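Local coordinates for protein flagellar assembly factor FliW (Geobacillus thermodenitrificans, PDB 5DMD) that probably binds the translational repressor CsrA, relieving its repression of targets such as flagellin, and also binds flagellin and takes part in assembling the flagellum, at residues 43-54 with 58-70. The protein carries 1 engineered substitution. Sequence-based numbering, arbitrary orientation.
Sequences TPFIILQSVNTP and FVLIEPFSYFPTY
I46 and L60 face each other as a hydrogen-bonded antiparallel pair, joined by a bond from I46 N to L60 O that is nearly straight at the hydrogen (169°). The return bond runs from L60 N to I46 O at 2.7 Å. L48 and F58 repeat the scheme, L48 N reaching F58 O at 2.8 Å. Between these pairs I47 and V59 form a non-hydrogen-bonded pair, and I47 CA makes a CA-H...O contact with F58 O. Strands 45-50 and 57-61 thus make a beta hairpin inside the antiparallel sheet of FliW, strand 34-39 continuing it beyond the first and strand 90-97 beyond the second. Beta-branched I46, I47, V59 and I61 and aromatic F45 and F58 suit an extended backbone, while the longer leucines L48 and L60 fill the interior. Successive side chains of 45-48 and 58-61 point to alternate faces, so both faces are apolar here. On one face L48 CB rests against both methyls of L60, 3.7 Å from L60 CD1, with I113 and I95 adding to the same cluster. On the other, I47 CD1 meets V59 CG2 at 3.9 Å. Farther along, I61 CG2 comes in at the edge of the F45 ring, in its plane and 3.4 Å from F45 CD1; with F45 CG anti to the carbonyl carbon (chi1 -53°), ring and isoleucine run side by side. P44 CD covers one face of that ring.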
# COMPACT_ATOMS: atom_id res chain seq x y z
N THR A 43 2.35 -4.39 -15.11
CA THR A 43 3.33 -3.79 -14.22
C THR A 43 3.28 -4.48 -12.86
O THR A 43 2.31 -5.16 -12.54
CB THR A 43 3.06 -2.28 -14.02
OG1 THR A 43 1.73 -2.10 -13.53
CG2 THR A 43 3.22 -1.54 -15.34
N PRO A 44 4.33 -4.30 -12.05
CA PRO A 44 4.27 -4.78 -10.66
C PRO A 44 3.54 -3.81 -9.76
O PRO A 44 3.69 -3.86 -8.53
CB PRO A 44 5.75 -4.90 -10.26
CG PRO A 44 6.54 -4.70 -11.52
CD PRO A 44 5.69 -3.86 -12.41
N PHE A 45 2.74 -2.92 -10.34
CA PHE A 45 2.13 -1.82 -9.61
C PHE A 45 0.63 -2.04 -9.45
O PHE A 45 -0.06 -2.45 -10.38
CB PHE A 45 2.37 -0.49 -10.33
CG PHE A 45 3.82 -0.23 -10.62
CD1 PHE A 45 4.78 -0.46 -9.66
CD2 PHE A 45 4.22 0.21 -11.87
CE1 PHE A 45 6.11 -0.24 -9.93
CE2 PHE A 45 5.55 0.43 -12.15
CZ PHE A 45 6.49 0.20 -11.18
N ILE A 46 0.14 -1.74 -8.25
CA ILE A 46 -1.26 -1.83 -7.89
C ILE A 46 -1.66 -0.47 -7.33
O ILE A 46 -0.89 0.15 -6.59
CB ILE A 46 -1.50 -2.91 -6.81
CG1 ILE A 46 -0.90 -4.26 -7.22
CG2 ILE A 46 -2.98 -3.05 -6.46
CD1 ILE A 46 0.54 -4.47 -6.81
N ILE A 47 -2.86 0.01 -7.70
CA ILE A 47 -3.38 1.28 -7.20
C ILE A 47 -4.28 1.01 -6.00
O ILE A 47 -5.26 0.26 -6.11
CB ILE A 47 -4.15 2.05 -8.28
CG1 ILE A 47 -3.28 2.24 -9.52
CG2 ILE A 47 -4.59 3.40 -7.72
CD1 ILE A 47 -1.97 2.95 -9.22
N LEU A 48 -3.96 1.63 -4.87
CA LEU A 48 -4.87 1.67 -3.73
C LEU A 48 -5.83 2.83 -3.97
O LEU A 48 -5.48 3.99 -3.76
CB LEU A 48 -4.07 1.85 -2.44
CG LEU A 48 -4.89 1.86 -1.15
CD1 LEU A 48 -5.53 0.49 -0.91
CD2 LEU A 48 -4.01 2.28 0.02
N GLN A 49 -7.05 2.52 -4.42
CA GLN A 49 -7.99 3.52 -4.94
C GLN A 49 -9.14 3.72 -3.97
O GLN A 49 -9.87 2.77 -3.67
CB GLN A 49 -8.54 3.06 -6.29
CG GLN A 49 -9.62 3.97 -6.86
CD GLN A 49 -9.09 5.32 -7.28
OE1 GLN A 49 -8.20 5.42 -8.13
NE2 GLN A 49 -9.61 6.37 -6.66
N SER A 50 -9.33 4.95 -3.49
CA SER A 50 -10.49 5.26 -2.68
C SER A 50 -11.77 5.08 -3.49
O SER A 50 -11.87 5.52 -4.64
CB SER A 50 -10.42 6.70 -2.19
OG SER A 50 -11.66 7.08 -1.62
N VAL A 51 -12.78 4.46 -2.87
CA VAL A 51 -14.11 4.31 -3.47
C VAL A 51 -14.93 5.58 -3.39
O VAL A 51 -15.93 5.72 -4.12
CB VAL A 51 -14.76 3.13 -2.72
CG1 VAL A 51 -16.24 2.96 -3.08
CG2 VAL A 51 -14.01 1.86 -3.00
N ASN A 52 -14.52 6.55 -2.57
CA ASN A 52 -15.28 7.78 -2.39
C ASN A 52 -14.61 9.01 -2.98
O ASN A 52 -15.32 9.97 -3.30
CB ASN A 52 -15.53 8.02 -0.90
CG ASN A 52 -16.38 6.95 -0.28
OD1 ASN A 52 -17.57 6.84 -0.58
ND2 ASN A 52 -15.77 6.12 0.57
N THR A 53 -13.29 9.00 -3.14
CA THR A 53 -12.53 10.17 -3.57
C THR A 53 -11.64 9.79 -4.75
O THR A 53 -10.57 9.19 -4.54
CB THR A 53 -11.68 10.70 -2.42
OG1 THR A 53 -12.52 10.95 -1.28
CG2 THR A 53 -11.00 12.00 -2.81
N PRO A 54 -12.04 10.12 -5.98
CA PRO A 54 -11.27 9.65 -7.15
C PRO A 54 -9.79 10.00 -7.12
O PRO A 54 -8.96 9.18 -7.53
CB PRO A 54 -12.00 10.31 -8.33
CG PRO A 54 -13.41 10.48 -7.85
CD PRO A 54 -13.32 10.75 -6.37
N PHE A 58 -3.16 5.73 -4.52
CA PHE A 58 -1.73 5.57 -4.26
C PHE A 58 -1.14 4.42 -5.07
O PHE A 58 -1.79 3.40 -5.30
CB PHE A 58 -1.50 5.31 -2.77
CG PHE A 58 -2.10 6.35 -1.87
CD1 PHE A 58 -3.40 6.24 -1.40
CD2 PHE A 58 -1.34 7.45 -1.48
CE1 PHE A 58 -3.94 7.21 -0.57
CE2 PHE A 58 -1.88 8.43 -0.64
CZ PHE A 58 -3.17 8.31 -0.19
N VAL A 59 0.11 4.60 -5.50
CA VAL A 59 0.83 3.57 -6.25
C VAL A 59 1.53 2.65 -5.27
O VAL A 59 2.36 3.10 -4.48
CB VAL A 59 1.84 4.20 -7.22
CG1 VAL A 59 2.56 3.09 -7.97
CG2 VAL A 59 1.14 5.15 -8.18
N LEU A 60 1.21 1.35 -5.34
CA LEU A 60 1.75 0.35 -4.44
C LEU A 60 2.61 -0.65 -5.20
O LEU A 60 2.38 -0.92 -6.39
CB LEU A 60 0.62 -0.44 -3.78
CG LEU A 60 -0.05 0.12 -2.51
CD1 LEU A 60 -0.40 1.58 -2.61
CD2 LEU A 60 -1.29 -0.72 -2.23
N ILE A 61 3.59 -1.22 -4.50
CA ILE A 61 4.28 -2.41 -4.96
C ILE A 61 4.22 -3.43 -3.84
O ILE A 61 4.09 -3.09 -2.66
CB ILE A 61 5.76 -2.18 -5.33
CG1 ILE A 61 6.55 -1.56 -4.17
CG2 ILE A 61 5.88 -1.30 -6.56
CD1 ILE A 61 8.07 -1.69 -4.30
N GLU A 62 4.34 -4.69 -4.21
CA GLU A 62 4.67 -5.69 -3.22
C GLU A 62 6.15 -5.51 -2.87
O GLU A 62 7.00 -5.52 -3.77
CB GLU A 62 4.42 -7.07 -3.80
CG GLU A 62 4.76 -8.19 -2.87
CD GLU A 62 3.55 -8.64 -2.10
OE1 GLU A 62 3.59 -8.58 -0.85
OE2 GLU A 62 2.54 -8.99 -2.73
N PRO A 63 6.49 -5.31 -1.60
CA PRO A 63 7.85 -4.83 -1.27
C PRO A 63 8.96 -5.78 -1.67
O PRO A 63 10.04 -5.32 -2.04
CB PRO A 63 7.81 -4.62 0.25
CG PRO A 63 6.56 -5.31 0.71
CD PRO A 63 5.61 -5.29 -0.43
N PHE A 64 8.74 -7.10 -1.58
CA PHE A 64 9.84 -8.03 -1.77
C PHE A 64 10.36 -8.03 -3.20
O PHE A 64 11.49 -8.46 -3.44
CB PHE A 64 9.40 -9.43 -1.34
CG PHE A 64 8.79 -9.45 0.03
CD1 PHE A 64 9.58 -9.42 1.16
CD2 PHE A 64 7.41 -9.48 0.19
CE1 PHE A 64 9.02 -9.43 2.43
CE2 PHE A 64 6.84 -9.49 1.45
CZ PHE A 64 7.65 -9.47 2.57
N SER A 65 9.56 -7.53 -4.15
CA SER A 65 10.00 -7.47 -5.54
C SER A 65 11.20 -6.55 -5.72
O SER A 65 12.03 -6.79 -6.60
CB SER A 65 8.84 -7.00 -6.42
OG SER A 65 8.34 -5.75 -5.98
N TYR A 66 11.32 -5.51 -4.89
CA TYR A 66 12.43 -4.58 -4.96
C TYR A 66 13.29 -4.57 -3.70
O TYR A 66 14.42 -4.08 -3.75
CB TYR A 66 11.93 -3.15 -5.20
CG TYR A 66 11.38 -2.90 -6.60
CD1 TYR A 66 10.04 -3.13 -6.88
CD2 TYR A 66 12.20 -2.46 -7.62
CE1 TYR A 66 9.53 -2.91 -8.15
CE2 TYR A 66 11.71 -2.24 -8.89
CZ TYR A 66 10.37 -2.47 -9.15
OH TYR A 66 9.86 -2.25 -10.41
N PHE A 67 12.79 -5.11 -2.59
CA PHE A 67 13.44 -5.03 -1.28
C PHE A 67 13.38 -6.43 -0.69
O PHE A 67 12.55 -6.73 0.19
CB PHE A 67 12.74 -4.00 -0.40
CG PHE A 67 12.75 -2.62 -0.99
CD1 PHE A 67 13.94 -1.88 -1.04
CD2 PHE A 67 11.61 -2.09 -1.55
CE1 PHE A 67 13.95 -0.62 -1.59
CE2 PHE A 67 11.62 -0.83 -2.11
CZ PHE A 67 12.79 -0.09 -2.14
N PRO A 68 14.26 -7.31 -1.16
CA PRO A 68 14.12 -8.74 -0.82
C PRO A 68 14.31 -9.06 0.64
O PRO A 68 13.81 -10.11 1.07
CB PRO A 68 15.19 -9.42 -1.68
CG PRO A 68 16.08 -8.32 -2.17
CD PRO A 68 15.25 -7.08 -2.22
N THR A 69 15.03 -8.25 1.41
CA THR A 69 15.20 -8.51 2.83
C THR A 69 14.21 -7.76 3.71
O THR A 69 14.36 -7.77 4.94
CB THR A 69 16.63 -8.18 3.28
OG1 THR A 69 16.90 -6.79 3.04
CG2 THR A 69 17.64 -9.04 2.56
N TYR A 70 13.20 -7.12 3.12
CA TYR A 70 12.20 -6.41 3.91
C TYR A 70 11.57 -7.35 4.92
O TYR A 70 10.96 -8.35 4.54
CB TYR A 70 11.12 -5.84 2.98
CG TYR A 70 10.17 -4.86 3.65
CD1 TYR A 70 10.65 -3.76 4.35
CD2 TYR A 70 8.80 -5.03 3.54
CE1 TYR A 70 9.78 -2.86 4.94
CE2 TYR A 70 7.93 -4.14 4.12
CZ TYR A 70 8.42 -3.05 4.82
OH TYR A 70 7.53 -2.16 5.39
O HOH W 1 4.58 -5.42 -6.89